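Local coordinates for protein Tube (Drosophila melanogaster, PDB 1D2Z) that recruits the kinase Pelle to the plasma membrane through paired death domains and so relays the Toll signal that sets embryonic dorsoventral polarity, at residues Y5-E10 and L131-P136; D44-S49 and K100-P105; G52-P57 and V107-Q112. One frame throughout, in Å; residues are numbered along the deposited sequence.

Overall arrangement
From the N terminus, residues 5-10 run in ahead of helix 16-27 and meet residues 131-136, just beyond helix 120-130. Contact 1 thus closes a loop of 120 intervening residues, and contacts 2 and 3 are nested inside it. Contact 2 brings the short helix 45-49 back against the loop 100-105; contact 3 sets residues 52-57 on the first turns of helix 107-116. The segments of these two alternate along the chain, so their loops cross. All three lie close together, with centres 11 to 15 Å apart, and together tie the N-terminal arm, helix 45-49 and the last two helices into one helical domain.

Contact 1 of 3, residues Y5-E10 and L131-P136; sequences YSRNTE and LNESTP
NH1 of Arg7 faces the carboxylate of Glu133, 2.7 Å from OE1 and 2.8 Å from OE2. The pair with OE1 is a salt bridge, but its hydrogen bond is bent to 134° and weak, so charge attraction probably does more here than directed bonding. The two side chains cross at about a right angle, while the planes of guanidinium and carboxylate are only 26° apart. The arginine chain bends at chi3 and twists again at chi4, which brings NH1 to the acid, whose own chain is extended beyond CG. Leu131 meets the arm with both branches. Its CD1 approaches Arg7 NH1 obliquely at 3.2 Å, a tight approach, and its CD2 rests on the arm's backbone, 3.6 Å from Tyr5 O and equally near the peptide that joins Ser6 to Arg7. In the helical bundle of the death domain, this is where the N-terminal arm is laid beside the end of the last helix, 120-130. Asn132, with positive phi, is the residue at which the chain leaves that helix. Tyr5 itself sends its ring away from residues 131-136; its OH is bonded to Asp18, and the ring meets Phe130 edge to face. Next to the leucine, the arm folds into a type I turn from Ser6 to Thr9, with Thr9 N bonded to Ser6 O at 3.0 Å. The turn is fastened a second time by Ser6 N, which gives a nearly straight bond (167°) to Thr9 OG1. Leu131 also packs on Val107 and Leu111 of helix 107-116.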
ATOM      1  N   TYR B   5      14.927 -11.990   8.798  1.00 48.31           N
ATOM      2  CA  TYR B   5      14.183 -13.158   8.343  1.00 46.08           C
ATOM      3  C   TYR B   5      14.543 -13.547   6.918  1.00 44.73           C
ATOM      4  O   TYR B   5      15.211 -12.801   6.204  1.00 45.39           O
ATOM      5  CB  TYR B   5      12.672 -12.887   8.424  1.00 46.23           C
ATOM      6  CG  TYR B   5      12.212 -12.315   9.750  1.00 45.12           C
ATOM      7  CD1 TYR B   5      12.143 -13.112  10.892  1.00 46.44           C
ATOM      8  CD2 TYR B   5      11.874 -10.967   9.870  1.00 45.38           C
ATOM      9  CE1 TYR B   5      11.751 -12.581  12.122  1.00 46.75           C
ATOM     10  CE2 TYR B   5      11.484 -10.424  11.094  1.00 45.53           C
ATOM     11  CZ  TYR B   5      11.425 -11.238  12.214  1.00 47.23           C
ATOM     12  OH  TYR B   5      11.044 -10.712  13.431  1.00 48.28           O
ATOM     13  N   SER B   6      14.104 -14.732   6.517  1.00 44.09           N
ATOM     14  CA  SER B   6      14.337 -15.218   5.167  1.00 44.93           C
ATOM     15  C   SER B   6      12.971 -15.476   4.531  1.00 44.92           C
ATOM     16  O   SER B   6      11.949 -15.495   5.222  1.00 44.71           O
ATOM     17  CB  SER B   6      15.161 -16.507   5.188  1.00 44.29           C
ATOM     18  OG  SER B   6      14.356 -17.628   5.502  1.00 46.00           O
ATOM     19  N   ARG B   7      12.955 -15.672   3.218  1.00 43.51           N
ATOM     20  CA  ARG B   7      11.714 -15.933   2.501  1.00 43.85           C
ATOM     21  C   ARG B   7      10.986 -17.161   3.030  1.00 43.21           C
ATOM     22  O   ARG B   7       9.763 -17.241   2.960  1.00 40.10           O
ATOM     23  CB  ARG B   7      11.995 -16.113   1.006  1.00 46.26           C
ATOM     24  CG  ARG B   7      12.113 -14.818   0.234  1.00 48.36           C
ATOM     25  CD  ARG B   7      12.673 -15.058  -1.163  1.00 50.20           C
ATOM     26  NE  ARG B   7      12.091 -14.157  -2.158  1.00 54.64           N
ATOM     27  CZ  ARG B   7      12.127 -12.830  -2.094  1.00 54.64           C
ATOM     28  NH1 ARG B   7      12.718 -12.227  -1.073  1.00 57.77           N
ATOM     29  NH2 ARG B   7      11.573 -12.101  -3.056  1.00 50.78           N
ATOM     30  N   ASN B   8      11.751 -18.102   3.581  1.00 42.13           N
ATOM     31  CA  ASN B   8      11.203 -19.345   4.111  1.00 43.08           C
ATOM     32  C   ASN B   8      10.719 -19.267   5.557  1.00 42.09           C
ATOM     33  O   ASN B   8      10.135 -20.219   6.068  1.00 42.84           O
ATOM     34  CB  ASN B   8      12.231 -20.467   3.964  1.00 46.77           C
ATOM     35  CG  ASN B   8      12.635 -20.690   2.524  1.00 50.32           C
ATOM     36  OD1 ASN B   8      13.611 -20.115   2.047  1.00 53.39           O
ATOM     37  ND2 ASN B   8      11.864 -21.506   1.814  1.00 53.76           N
ATOM     38  N   THR B   9      10.977 -18.145   6.217  1.00 41.07           N
ATOM     39  CA  THR B   9      10.544 -17.960   7.599  1.00 42.83           C
ATOM     40  C   THR B   9       9.022 -17.858   7.645  1.00 42.95           C
ATOM     41  O   THR B   9       8.428 -17.055   6.927  1.00 43.17           O
ATOM     42  CB  THR B   9      11.135 -16.672   8.183  1.00 41.98           C
ATOM     43  OG1 THR B   9      12.562 -16.739   8.114  1.00 40.19           O
ATOM     44  CG2 THR B   9      10.690 -16.473   9.631  1.00 39.00           C
ATOM     45  N   GLU B  10       8.392 -18.691   8.466  1.00 43.82           N
ATOM     46  CA  GLU B  10       6.939 -18.665   8.595  1.00 43.71           C
ATOM     47  C   GLU B  10       6.513 -17.406   9.339  1.00 39.91           C
ATOM     48  O   GLU B  10       7.212 -16.949  10.243  1.00 39.26           O
ATOM     49  CB  GLU B  10       6.446 -19.912   9.321  1.00 46.32           C
ATOM     50  CG  GLU B  10       6.803 -21.205   8.605  1.00 49.31           C
ATOM     51  CD  GLU B  10       6.300 -22.439   9.328  1.00 51.74           C
ATOM     52  OE1 GLU B  10       6.368 -22.474  10.575  1.00 52.47           O
ATOM     53  OE2 GLU B  10       5.841 -23.379   8.645  1.00 55.55           O
ATOM     54  N   LEU B 131      13.515  -8.642   4.992  1.00 43.21           N
ATOM     55  CA  LEU B 131      14.482  -9.344   4.153  1.00 43.59           C
ATOM     56  C   LEU B 131      15.772  -8.609   3.815  1.00 44.97           C
ATOM     57  O   LEU B 131      16.688  -9.208   3.250  1.00 47.36           O
ATOM     58  CB  LEU B 131      13.801  -9.772   2.850  1.00 41.71           C
ATOM     59  CG  LEU B 131      12.592 -10.700   2.963  1.00 39.82           C
ATOM     60  CD1 LEU B 131      11.834 -10.733   1.644  1.00 38.25           C
ATOM     61  CD2 LEU B 131      13.050 -12.093   3.364  1.00 37.55           C
ATOM     62  N   ASN B 132      15.836  -7.319   4.139  1.00 47.40           N
ATOM     63  CA  ASN B 132      17.000  -6.483   3.844  1.00 51.23           C
ATOM     64  C   ASN B 132      17.245  -6.395   2.332  1.00 51.80           C
ATOM     65  O   ASN B 132      18.344  -6.051   1.885  1.00 52.82           O
ATOM     66  CB  ASN B 132      18.247  -7.012   4.566  1.00 54.29           C
ATOM     67  CG  ASN B 132      19.360  -5.974   4.665  1.00 58.43           C
ATOM     68  OD1 ASN B 132      20.509  -6.311   4.961  1.00 61.38           O
ATOM     69  ND2 ASN B 132      19.019  -4.706   4.434  1.00 56.37           N
ATOM     70  N   GLU B 133      16.222  -6.728   1.548  1.00 50.95           N
ATOM     71  CA  GLU B 133      16.312  -6.676   0.092  1.00 51.13           C
ATOM     72  C   GLU B 133      15.822  -5.328  -0.405  1.00 49.11           C
ATOM     73  O   GLU B 133      15.253  -4.553   0.358  1.00 50.28           O
ATOM     74  CB  GLU B 133      15.455  -7.771  -0.541  1.00 53.94           C
ATOM     75  CG  GLU B 133      15.917  -9.190  -0.252  1.00 56.60           C
ATOM     76  CD  GLU B 133      15.040 -10.239  -0.915  1.00 58.79           C
ATOM     77  OE1 GLU B 133      14.043  -9.871  -1.578  1.00 58.06           O
ATOM     78  OE2 GLU B 133      15.351 -11.439  -0.769  1.00 63.00           O
ATOM     79  N   SER B 134      16.037  -5.052  -1.687  1.00 47.52           N
ATOM     80  CA  SER B 134      15.588  -3.794  -2.272  1.00 46.90           C
ATOM     81  C   SER B 134      14.095  -3.882  -2.579  1.00 44.68           C
ATOM     82  O   SER B 134      13.559  -4.969  -2.816  1.00 41.99           O
ATOM     83  CB  SER B 134      16.382  -3.466  -3.540  1.00 49.40           C
ATOM     84  OG  SER B 134      16.380  -4.554  -4.447  1.00 53.40           O
ATOM     85  N   THR B 135      13.429  -2.735  -2.558  1.00 42.44           N
ATOM     86  CA  THR B 135      11.995  -2.673  -2.819  1.00 43.21           C
ATOM     87  C   THR B 135      11.622  -3.262  -4.181  1.00 42.44           C
ATOM     88  O   THR B 135      12.348  -3.093  -5.158  1.00 44.09           O
ATOM     89  CB  THR B 135      11.479  -1.228  -2.697  1.00 43.78           C
ATOM     90  OG1 THR B 135      12.179  -0.382  -3.616  1.00 46.62           O
ATOM     91  CG2 THR B 135      11.699  -0.712  -1.275  1.00 43.59           C
ATOM     92  N   PRO B 136      10.500  -4.003  -4.248  1.00 39.91           N
ATOM     93  CA  PRO B 136      10.050  -4.615  -5.505  1.00 39.16           C
ATOM     94  C   PRO B 136       9.784  -3.594  -6.608  1.00 37.32           C
ATOM     95  O   PRO B 136       9.497  -2.428  -6.334  1.00 35.45           O
ATOM     96  CB  PRO B 136       8.768  -5.351  -5.092  1.00 38.04           C
ATOM     97  CG  PRO B 136       8.261  -4.532  -3.939  1.00 40.09           C
ATOM     98  CD  PRO B 136       9.533  -4.262  -3.165  1.00 39.38           C
TER

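Contact 2 of 3, residues D44-S49 and K100-P105; sequences DVQACS and KLNERP
Val45 points its side chain at the loop 100-105 and meets it almost wholly through backbone carbonyls. CB lies 3.5 Å from Asn102 O, the same oxygen that takes a long, weak hydrogen bond (3.4 Å) from Val45 N. Beyond CB the two methyls part. CG1 stands anti to the backbone N (chi1 174°), which carries it to 3.1 Å from Arg104 O, a close fit for a methyl and an oxygen. CG2, on the other branch, lies 3.4 Å from Glu103 O. Three successive carbonyl groups of the loop thus line one valine, CG2 lying alongside that of Glu103 and not at its end, and Asn102, the centre of an inverse gamma turn, begins this run. Arg104 O has a polar partner besides: a water donates to it at 2.8 Å and accepts from Gln46 NE2, bridging the helix and the loop beside the valine. The bend of Gln46 at chi2 (-62°) brings its amide round to this water, while OE1 is bonded to Asn8 ND2 of the N-terminal arm. Lower on the same side chain, CG lies 3.9 Å from Asn102 OD1; these two side chains cross at about a right angle, their amide planes 66° apart. Within the short helix, Ser49 OG donates to Val45 O from above the carbonyl plane, and it is also bonded to Thr106 OG1. The contact thus seats the weakly bonded helix 45-49 on the connection between helix 87-96 and helix 107-116, where Val45 and Cys48 also pack on Val109 and Pro105 is joined by its backbone to Leu11 of the N-terminal arm.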
ATOM      1  N   ASP B  44       1.986 -24.668  -2.090  1.00 49.08           N
ATOM      2  CA  ASP B  44       3.122 -25.410  -1.566  1.00 48.90           C
ATOM      3  C   ASP B  44       4.000 -24.236  -1.133  1.00 48.06           C
ATOM      4  O   ASP B  44       4.882 -23.792  -1.869  1.00 47.68           O
ATOM      5  CB  ASP B  44       3.791 -26.226  -2.682  1.00 49.56           C
ATOM      6  CG  ASP B  44       4.958 -27.081  -2.185  1.00 51.89           C
ATOM      7  OD1 ASP B  44       5.433 -26.877  -1.044  1.00 49.11           O
ATOM      8  OD2 ASP B  44       5.411 -27.957  -2.957  1.00 52.45           O
ATOM      9  N   VAL B  45       3.664 -23.685   0.030  1.00 47.95           N
ATOM     10  CA  VAL B  45       4.331 -22.525   0.615  1.00 47.82           C
ATOM     11  C   VAL B  45       5.843 -22.446   0.474  1.00 48.80           C
ATOM     12  O   VAL B  45       6.368 -21.424   0.035  1.00 48.37           O
ATOM     13  CB  VAL B  45       3.944 -22.367   2.098  1.00 47.65           C
ATOM     14  CG1 VAL B  45       4.746 -21.260   2.745  1.00 47.39           C
ATOM     15  CG2 VAL B  45       2.472 -22.060   2.208  1.00 45.86           C
ATOM     16  N   GLN B  46       6.542 -23.507   0.863  1.00 50.40           N
ATOM     17  CA  GLN B  46       7.997 -23.520   0.772  1.00 51.80           C
ATOM     18  C   GLN B  46       8.476 -23.371  -0.670  1.00 49.69           C
ATOM     19  O   GLN B  46       9.402 -22.610  -0.947  1.00 50.40           O
ATOM     20  CB  GLN B  46       8.566 -24.788   1.420  1.00 53.94           C
ATOM     21  CG  GLN B  46       8.433 -24.814   2.950  1.00 55.98           C
ATOM     22  CD  GLN B  46       9.206 -23.688   3.636  1.00 56.75           C
ATOM     23  OE1 GLN B  46      10.334 -23.371   3.254  1.00 57.91           O
ATOM     24  NE2 GLN B  46       8.598 -23.081   4.651  1.00 55.73           N
ATOM     25  N   ALA B  47       7.805 -24.061  -1.586  1.00 49.03           N
ATOM     26  CA  ALA B  47       8.149 -24.001  -3.002  1.00 48.44           C
ATOM     27  C   ALA B  47       7.803 -22.637  -3.612  1.00 47.83           C
ATOM     28  O   ALA B  47       8.443 -22.202  -4.566  1.00 47.53           O
ATOM     29  CB  ALA B  47       7.442 -25.114  -3.759  1.00 47.59           C
ATOM     30  N   CYS B  48       6.802 -21.967  -3.040  1.00 46.50           N
ATOM     31  CA  CYS B  48       6.356 -20.657  -3.518  1.00 44.41           C
ATOM     32  C   CYS B  48       7.062 -19.472  -2.858  1.00 43.11           C
ATOM     33  O   CYS B  48       6.889 -18.333  -3.295  1.00 44.48           O
ATOM     34  CB  CYS B  48       4.847 -20.503  -3.304  1.00 42.91           C
ATOM     35  SG  CYS B  48       3.789 -21.499  -4.374  1.00 43.71           S
ATOM     36  N   SER B  49       7.858 -19.739  -1.822  1.00 41.76           N
ATOM     37  CA  SER B  49       8.559 -18.688  -1.077  1.00 39.24           C
ATOM     38  C   SER B  49       9.678 -17.942  -1.800  1.00 39.82           C
ATOM     39  O   SER B  49       9.861 -16.738  -1.585  1.00 39.43           O
ATOM     40  CB  SER B  49       9.102 -19.243   0.243  1.00 40.48           C
ATOM     41  OG  SER B  49       8.057 -19.675   1.097  1.00 37.17           O
ATOM     42  N   LYS B 100      -1.778 -26.899   7.400  1.00 76.48           N
ATOM     43  CA  LYS B 100      -1.361 -28.095   8.125  1.00 81.81           C
ATOM     44  C   LYS B 100       0.157 -28.277   8.184  1.00 84.03           C
ATOM     45  O   LYS B 100       0.800 -27.865   9.151  1.00 85.18           O
ATOM     46  CB  LYS B 100      -2.030 -29.341   7.524  1.00 83.40           C
ATOM     47  CG  LYS B 100      -3.553 -29.328   7.620  1.00 85.34           C
ATOM     48  CD  LYS B 100      -4.177 -30.599   7.061  1.00 86.91           C
ATOM     49  CE  LYS B 100      -5.699 -30.548   7.168  1.00 87.70           C
ATOM     50  NZ  LYS B 100      -6.353 -31.776   6.633  1.00 87.18           N
ATOM     51  N   LEU B 101       0.721 -28.908   7.158  1.00 86.16           N
ATOM     52  CA  LEU B 101       2.158 -29.152   7.100  1.00 87.48           C
ATOM     53  C   LEU B 101       2.898 -27.970   6.472  1.00 87.70           C
ATOM     54  O   LEU B 101       3.288 -27.027   7.168  1.00 88.42           O
ATOM     55  CB  LEU B 101       2.442 -30.442   6.316  1.00 88.52           C
ATOM     56  CG  LEU B 101       1.819 -31.744   6.836  1.00 89.50           C
ATOM     57  CD1 LEU B 101       2.062 -32.862   5.836  1.00 89.88           C
ATOM     58  CD2 LEU B 101       2.395 -32.104   8.200  1.00 89.84           C
ATOM     59  N   ASN B 102       3.101 -28.034   5.159  1.00 86.62           N
ATOM     60  CA  ASN B 102       3.783 -26.973   4.429  1.00 85.13           C
ATOM     61  C   ASN B 102       2.737 -26.017   3.865  1.00 83.02           C
ATOM     62  O   ASN B 102       2.775 -25.652   2.687  1.00 82.73           O
ATOM     63  CB  ASN B 102       4.633 -27.566   3.299  1.00 87.57           C
ATOM     64  CG  ASN B 102       5.735 -28.480   3.813  1.00 89.11           C
ATOM     65  OD1 ASN B 102       6.748 -28.015   4.342  1.00 91.32           O
ATOM     66  ND2 ASN B 102       5.540 -29.786   3.658  1.00 88.85           N
ATOM     67  N   GLU B 103       1.795 -25.629   4.721  1.00 79.67           N
ATOM     68  CA  GLU B 103       0.723 -24.725   4.335  1.00 76.07           C
ATOM     69  C   GLU B 103       0.816 -23.404   5.098  1.00 71.76           C
ATOM     70  O   GLU B 103       0.204 -22.411   4.703  1.00 72.36           O
ATOM     71  CB  GLU B 103      -0.631 -25.400   4.571  1.00 79.29           C
ATOM     72  CG  GLU B 103      -1.846 -24.625   4.066  1.00 83.37           C
ATOM     73  CD  GLU B 103      -1.946 -24.549   2.552  1.00 85.69           C
ATOM     74  OE1 GLU B 103      -1.373 -25.416   1.857  1.00 87.08           O
ATOM     75  OE2 GLU B 103      -2.620 -23.621   2.059  1.00 86.06           O
ATOM     76  N   ARG B 104       1.598 -23.393   6.176  1.00 66.41           N
ATOM     77  CA  ARG B 104       1.793 -22.193   6.991  1.00 61.40           C
ATOM     78  C   ARG B 104       2.474 -21.120   6.146  1.00 56.80           C
ATOM     79  O   ARG B 104       3.593 -21.316   5.673  1.00 56.41           O
ATOM     80  CB  ARG B 104       2.684 -22.504   8.193  1.00 63.11           C
ATOM     81  CG  ARG B 104       2.147 -23.550   9.148  1.00 66.52           C
ATOM     82  CD  ARG B 104       1.089 -22.971  10.065  1.00 67.96           C
ATOM     83  NE  ARG B 104       0.818 -23.856  11.196  1.00 71.87           N
ATOM     84  CZ  ARG B 104       0.119 -24.983  11.119  1.00 72.29           C
ATOM     85  NH1 ARG B 104      -0.395 -25.375   9.960  1.00 72.28           N
ATOM     86  NH2 ARG B 104      -0.065 -25.725  12.203  1.00 73.77           N
ATOM     87  N   PRO B 105       1.824 -19.958   5.978  1.00 52.11           N
ATOM     88  CA  PRO B 105       2.388 -18.864   5.180  1.00 47.13           C
ATOM     89  C   PRO B 105       3.748 -18.359   5.652  1.00 43.42           C
ATOM     90  O   PRO B 105       4.038 -18.335   6.848  1.00 42.63           O
ATOM     91  CB  PRO B 105       1.314 -17.786   5.279  1.00 48.31           C
ATOM     92  CG  PRO B 105       0.677 -18.060   6.607  1.00 47.74           C
ATOM     93  CD  PRO B 105       0.543 -19.551   6.582  1.00 49.15           C
TER
HETATM   94  O   HOH W   1       5.793 -23.036   5.474  1.00 54.85           O

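Contact 3 of 3, residues G52-P57 and V107-Q112; sequences GCLNFP and VGVLLQ
The amide of Gln112 carries CB of Leu54 over one face, 3.6 Å from Gln112 CD, and has Gly108 O in its plane. NE2 gives that oxygen a nearly straight bond (169°), which fixes the rotation of the amide; a second bond from NE2 goes to Cys48 O. Gly108 O is shared, since the backbone N of Gln112 reaches it from the opposite face of its carbonyl plane. At the other end of the amide, OE1 accepts from Leu54 N at 3.0 Å, the donor tilted 32° from the carbonyl plane. A water donates to the same OE1 at 2.7 Å and also, at a longer 3.3 Å, to Leu54 O, so that both backbone polar atoms of Leu54 are linked to one glutamine oxygen. Gly52 N and Cys53 N crowd in as well, each 3.3 Å from Gln112 OE1. With its chain extended beyond CG, Gln112 places OE1 at the backbone of residues 52-54. Replacing Gln112 with an alanine removes the amide, which is likely to leave Leu54 N and Cys48 O without their mate and to open a gap beside CB of Leu54. The leucine completes the contact by reaching across toward the helix: with CG anti to the backbone N (chi1 -160°), CD1 comes to 3.9 Å from Val109 CG1, the two side chains crossing at about a right angle. Leu54 packs on Cys48 and Leu113 too, wedged between helices 45-49 and 107-116. Just after it, Asn55 is the N-cap of helix 56-59, its OD1 bonded to Ala58 N. A side-chain amide on one helix thus holds the linker between two short helices, within the six-helix bundle characteristic of death domains.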
ATOM      1  N   GLY B  52      10.006 -14.939  -7.249  1.00 43.92           N
ATOM      2  CA  GLY B  52       9.428 -15.342  -8.519  1.00 41.91           C
ATOM      3  C   GLY B  52       8.959 -16.785  -8.540  1.00 43.66           C
ATOM      4  O   GLY B  52       8.722 -17.350  -9.612  1.00 42.39           O
ATOM      5  N   CYS B  53       8.831 -17.386  -7.359  1.00 42.40           N
ATOM      6  CA  CYS B  53       8.386 -18.769  -7.248  1.00 44.08           C
ATOM      7  C   CYS B  53       6.881 -18.904  -7.069  1.00 44.03           C
ATOM      8  O   CYS B  53       6.343 -20.007  -7.171  1.00 46.95           O
ATOM      9  CB  CYS B  53       9.112 -19.487  -6.109  1.00 44.01           C
ATOM     10  SG  CYS B  53      10.858 -19.802  -6.439  1.00 46.18           S
ATOM     11  N   LEU B  54       6.204 -17.799  -6.773  1.00 43.24           N
ATOM     12  CA  LEU B  54       4.756 -17.842  -6.602  1.00 41.91           C
ATOM     13  C   LEU B  54       4.067 -17.345  -7.866  1.00 41.41           C
ATOM     14  O   LEU B  54       3.914 -16.141  -8.070  1.00 42.79           O
ATOM     15  CB  LEU B  54       4.314 -17.015  -5.384  1.00 40.26           C
ATOM     16  CG  LEU B  54       2.937 -17.289  -4.750  1.00 38.91           C
ATOM     17  CD1 LEU B  54       2.806 -16.493  -3.467  1.00 38.34           C
ATOM     18  CD2 LEU B  54       1.795 -16.945  -5.690  1.00 41.91           C
ATOM     19  N   ASN B  55       3.696 -18.279  -8.736  1.00 43.85           N
ATOM     20  CA  ASN B  55       2.992 -17.945  -9.974  1.00 42.35           C
ATOM     21  C   ASN B  55       1.531 -17.791  -9.558  1.00 41.02           C
ATOM     22  O   ASN B  55       0.833 -18.786  -9.373  1.00 41.31           O
ATOM     23  CB  ASN B  55       3.134 -19.087 -10.985  1.00 44.43           C
ATOM     24  CG  ASN B  55       2.606 -18.720 -12.368  1.00 44.24           C
ATOM     25  OD1 ASN B  55       1.530 -18.141 -12.508  1.00 46.04           O
ATOM     26  ND2 ASN B  55       3.368 -19.064 -13.394  1.00 46.90           N
ATOM     27  N   PHE B  56       1.093 -16.548  -9.378  1.00 39.56           N
ATOM     28  CA  PHE B  56      -0.274 -16.256  -8.947  1.00 39.73           C
ATOM     29  C   PHE B  56      -1.364 -16.867  -9.833  1.00 41.35           C
ATOM     30  O   PHE B  56      -2.307 -17.473  -9.322  1.00 41.71           O
ATOM     31  CB  PHE B  56      -0.481 -14.746  -8.795  1.00 37.64           C
ATOM     32  CG  PHE B  56      -1.814 -14.374  -8.219  1.00 38.33           C
ATOM     33  CD1 PHE B  56      -2.078 -14.565  -6.867  1.00 37.03           C
ATOM     34  CD2 PHE B  56      -2.811 -13.829  -9.025  1.00 38.25           C
ATOM     35  CE1 PHE B  56      -3.308 -14.221  -6.329  1.00 35.38           C
ATOM     36  CE2 PHE B  56      -4.044 -13.481  -8.492  1.00 36.85           C
ATOM     37  CZ  PHE B  56      -4.293 -13.677  -7.142  1.00 37.62           C
ATOM     38  N   PRO B  57      -1.280 -16.673 -11.164  1.00 42.46           N
ATOM     39  CA  PRO B  57      -2.293 -17.238 -12.062  1.00 43.50           C
ATOM     40  C   PRO B  57      -2.374 -18.764 -11.946  1.00 41.37           C
ATOM     41  O   PRO B  57      -3.461 -19.329 -11.941  1.00 41.84           O
ATOM     42  CB  PRO B  57      -1.799 -16.802 -13.442  1.00 43.31           C
ATOM     43  CG  PRO B  57      -1.171 -15.481 -13.150  1.00 43.98           C
ATOM     44  CD  PRO B  57      -0.367 -15.789 -11.914  1.00 42.53           C
ATOM     45  N   VAL B 107       7.183 -15.372   4.854  1.00 33.89           N
ATOM     46  CA  VAL B 107       7.510 -14.001   4.478  1.00 33.54           C
ATOM     47  C   VAL B 107       7.617 -13.843   2.955  1.00 34.28           C
ATOM     48  O   VAL B 107       7.244 -12.802   2.408  1.00 33.18           O
ATOM     49  CB  VAL B 107       8.848 -13.548   5.122  1.00 36.43           C
ATOM     50  CG1 VAL B 107       9.269 -12.183   4.583  1.00 35.08           C
ATOM     51  CG2 VAL B 107       8.713 -13.486   6.644  1.00 37.78           C
ATOM     52  N   GLY B 108       8.142 -14.872   2.290  1.00 31.78           N
ATOM     53  CA  GLY B 108       8.305 -14.846   0.842  1.00 31.38           C
ATOM     54  C   GLY B 108       6.967 -14.893   0.128  1.00 32.48           C
ATOM     55  O   GLY B 108       6.773 -14.213  -0.876  1.00 30.31           O
ATOM     56  N   VAL B 109       6.050 -15.715   0.640  1.00 32.31           N
ATOM     57  CA  VAL B 109       4.714 -15.826   0.074  1.00 33.42           C
ATOM     58  C   VAL B 109       3.958 -14.521   0.325  1.00 32.24           C
ATOM     59  O   VAL B 109       3.261 -14.027  -0.556  1.00 32.73           O
ATOM     60  CB  VAL B 109       3.945 -17.030   0.670  1.00 34.11           C
ATOM     61  CG1 VAL B 109       2.453 -16.900   0.408  1.00 35.30           C
ATOM     62  CG2 VAL B 109       4.463 -18.324   0.057  1.00 37.05           C
ATOM     63  N   LEU B 110       4.128 -13.952   1.517  1.00 32.11           N
ATOM     64  CA  LEU B 110       3.470 -12.692   1.860  1.00 30.58           C
ATOM     65  C   LEU B 110       3.929 -11.577   0.921  1.00 29.91           C
ATOM     66  O   LEU B 110       3.105 -10.867   0.349  1.00 31.79           O
ATOM     67  CB  LEU B 110       3.767 -12.296   3.307  1.00 27.04           C
ATOM     68  CG  LEU B 110       3.448 -10.845   3.698  1.00 29.49           C
ATOM     69  CD1 LEU B 110       1.942 -10.624   3.733  1.00 25.63           C
ATOM     70  CD2 LEU B 110       4.072 -10.523   5.053  1.00 27.19           C
ATOM     71  N   LEU B 111       5.244 -11.455   0.743  1.00 29.96           N
ATOM     72  CA  LEU B 111       5.812 -10.422  -0.119  1.00 30.79           C
ATOM     73  C   LEU B 111       5.246 -10.475  -1.535  1.00 29.98           C
ATOM     74  O   LEU B 111       4.807  -9.460  -2.064  1.00 31.10           O
ATOM     75  CB  LEU B 111       7.341 -10.523  -0.165  1.00 30.41           C
ATOM     76  CG  LEU B 111       8.031  -9.566  -1.149  1.00 32.27           C
ATOM     77  CD1 LEU B 111       7.716  -8.131  -0.770  1.00 31.86           C
ATOM     78  CD2 LEU B 111       9.544  -9.792  -1.171  1.00 32.48           C
ATOM     79  N   GLN B 112       5.242 -11.661  -2.133  1.00 29.92           N
ATOM     80  CA  GLN B 112       4.732 -11.821  -3.489  1.00 31.66           C
ATOM     81  C   GLN B 112       3.232 -11.540  -3.598  1.00 30.52           C
ATOM     82  O   GLN B 112       2.780 -10.976  -4.595  1.00 29.90           O
ATOM     83  CB  GLN B 112       5.091 -13.201  -4.031  1.00 33.12           C
ATOM     84  CG  GLN B 112       6.574 -13.327  -4.321  1.00 34.75           C
ATOM     85  CD  GLN B 112       6.987 -14.734  -4.681  1.00 37.63           C
ATOM     86  OE1 GLN B 112       7.072 -15.086  -5.858  1.00 40.23           O
ATOM     87  NE2 GLN B 112       7.267 -15.544  -3.668  1.00 35.51           N
TER
HETATM   88  O   HOH W   2       6.206 -13.787  -8.038  1.00 49.63           O